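Local atomic coordinates of response regulator receiver protein (Sinorhizobium medicae, PDB entry 2RDM), a protein that probably acts as a phosphoacceptor receiver in two-component signalling, although its own pathway is unknown. Residues T56-C61 against I82-G87. The protein carries 1 engineered substitution. Numbering follows the deposited sequence. Where two conformers were deposited one is given.
With GOL (glycerol), chain D.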
# COMPACT_ATOMS: atom_id res chain seq x y z
N THR A 56 -19.82 -8.74 -8.75
CA THR A 56 -20.92 -9.60 -8.30
C THR A 56 -21.68 -9.04 -7.10
O THR A 56 -21.08 -8.51 -6.18
CB THR A 56 -20.43 -11.07 -7.98
OG1 THR A 56 -21.54 -11.91 -7.61
CG2 THR A 56 -19.37 -11.12 -6.86
N ASP A 57 -23.01 -9.19 -7.12
CA ASP A 57 -23.86 -9.01 -5.92
C ASP A 57 -23.48 -9.96 -4.80
O ASP A 57 -22.97 -11.04 -5.06
CB ASP A 57 -25.32 -9.34 -6.22
CG ASP A 57 -25.98 -8.35 -7.13
OD1 ASP A 57 -25.32 -7.39 -7.57
OD2 ASP A 57 -27.19 -8.56 -7.39
N ILE A 58 -23.83 -9.61 -3.56
CA ILE A 58 -23.66 -10.53 -2.44
C ILE A 58 -24.83 -11.52 -2.39
O ILE A 58 -24.62 -12.72 -2.27
CB ILE A 58 -23.53 -9.77 -1.08
CG1 ILE A 58 -22.23 -8.96 -1.05
CG2 ILE A 58 -23.58 -10.73 0.11
CD1 ILE A 58 -21.08 -9.67 -1.70
N ARG A 59 -26.05 -11.00 -2.48
CA ARG A 59 -27.24 -11.83 -2.36
C ARG A 59 -27.93 -12.00 -3.71
O ARG A 59 -28.13 -11.03 -4.45
CB ARG A 59 -28.23 -11.22 -1.36
CG ARG A 59 -27.66 -10.89 0.00
CD ARG A 59 -28.65 -10.09 0.83
NE ARG A 59 -28.05 -9.48 2.01
CZ ARG A 59 -28.19 -9.93 3.26
NH1 ARG A 59 -28.94 -11.00 3.51
NH2 ARG A 59 -27.60 -9.29 4.26
N PHE A 60 -28.29 -13.24 -4.04
CA PHE A 60 -29.14 -13.52 -5.18
C PHE A 60 -30.46 -14.08 -4.65
O PHE A 60 -30.63 -14.19 -3.44
CB PHE A 60 -28.44 -14.47 -6.13
CG PHE A 60 -27.18 -13.88 -6.74
CD1 PHE A 60 -27.27 -12.95 -7.77
CD2 PHE A 60 -25.92 -14.23 -6.25
CE1 PHE A 60 -26.11 -12.39 -8.33
CE2 PHE A 60 -24.76 -13.67 -6.80
CZ PHE A 60 -24.86 -12.76 -7.84
N CYS A 61 -31.39 -14.42 -5.55
CA CYS A 61 -32.69 -14.98 -5.14
C CYS A 61 -32.49 -16.28 -4.37
O CYS A 61 -33.14 -16.50 -3.34
CB CYS A 61 -33.60 -15.21 -6.35
SG CYS A 61 -34.04 -13.72 -7.26
N ILE A 82 -11.82 -8.84 -8.08
CA ILE A 82 -13.13 -9.16 -7.52
C ILE A 82 -13.69 -7.87 -6.92
O ILE A 82 -13.05 -7.28 -6.05
CB ILE A 82 -13.05 -10.24 -6.43
CG1 ILE A 82 -12.50 -11.57 -6.98
CG2 ILE A 82 -14.41 -10.43 -5.72
CD1 ILE A 82 -13.42 -12.31 -7.92
N VAL A 83 -14.84 -7.43 -7.43
CA VAL A 83 -15.58 -6.31 -6.84
C VAL A 83 -16.95 -6.83 -6.43
O VAL A 83 -17.72 -7.30 -7.28
CB VAL A 83 -15.77 -5.13 -7.82
CG1 VAL A 83 -16.56 -3.98 -7.16
CG2 VAL A 83 -14.41 -4.59 -8.33
N TYR A 84 -17.27 -6.69 -5.16
CA TYR A 84 -18.60 -7.04 -4.66
C TYR A 84 -19.50 -5.82 -4.67
O TYR A 84 -19.05 -4.71 -4.38
CB TYR A 84 -18.53 -7.56 -3.23
CG TYR A 84 -17.61 -8.74 -2.98
CD1 TYR A 84 -18.00 -10.05 -3.32
CD2 TYR A 84 -16.36 -8.56 -2.37
CE1 TYR A 84 -17.17 -11.13 -3.06
CE2 TYR A 84 -15.52 -9.64 -2.11
CZ TYR A 84 -15.92 -10.91 -2.48
OH TYR A 84 -15.12 -11.97 -2.18
N ILE A 85 -20.79 -6.03 -4.93
CA ILE A 85 -21.78 -4.95 -4.95
C ILE A 85 -22.90 -5.30 -3.98
O ILE A 85 -23.61 -6.28 -4.20
CB ILE A 85 -22.39 -4.75 -6.37
CG1 ILE A 85 -21.33 -4.48 -7.43
CG2 ILE A 85 -23.48 -3.67 -6.35
CD1 ILE A 85 -20.40 -3.34 -7.18
N SER A 86 -23.06 -4.45 -2.99
CA SER A 86 -24.02 -4.73 -1.97
C SER A 86 -24.94 -3.63 -1.64
O SER A 86 -24.62 -2.50 -1.76
CB SER A 86 -23.36 -5.22 -0.74
OG SER A 86 -22.96 -4.14 0.02
N GLY A 87 -26.14 -3.99 -1.19
CA GLY A 87 -27.11 -3.01 -0.75
C GLY A 87 -26.83 -2.51 0.66
O GLY A 87 -26.65 -1.31 0.88
C1 GOL D . -28.43 -7.43 -1.89
O1 GOL D . -28.33 -6.20 -1.21
C2 GOL D . -27.47 -7.49 -3.09
O2 GOL D . -26.23 -8.02 -2.69
C3 GOL D . -27.29 -6.11 -3.71
O3 GOL D . -26.33 -6.17 -4.75
O HOH W 1 -26.68 -6.47 1.04
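Thr56 and Tyr84 pair on two parallel central strands, 53-57 and 82-86, which helix 66-76 connects in a beta-alpha-beta unit. Two firm backbone hydrogen bonds join the segments: Thr56 N donates to Val83 O at 2.9 Å, and Ile85 N to Thr56 O at 2.8 Å. Asp57 and Ile85 form the next pair; past them the chains diverge. Ile58 N reaches Ile85 O only weakly, at 3.4 Å and 134°.

The apolar contacts lie on the Thr56 and Tyr84 side of the sheet. These side chains run alongside each other, with Thr56 CG2 3.9 Å from Tyr84 CD1. With CG1 beside its backbone N (chi1 -66°), Ile58 brings its CD1 obliquely to the Tyr84 ring, 3.5 Å from Tyr84 CD1. Ile82 CG2 covers one ring face near the rim. Tyr84 OH is hydrogen-bonded to Val98 N.

Glycerol, probably from the crystallisation liquor, sits past the Asp57 and Ile85 pair. Its O2 accepts a nearly straight bond from Arg59 N (3.0 Å, 171°), O3 donates to Ile85 O at 2.8 Å, and O1 accepts from Gly87 N.

Asp57, the predicted phosphorylation site, is unmodified here. Its OD1 lies 3.2 Å from glycerol O3 and close to Asp12 OD2, and OD2 is hydrogen-bonded to Asp13 N. Glycerol thus bridges both segments beside an acidic pocket at the strand ends, probably formed by Asp12, Asp13 and Asp57 as in CheY-like receivers.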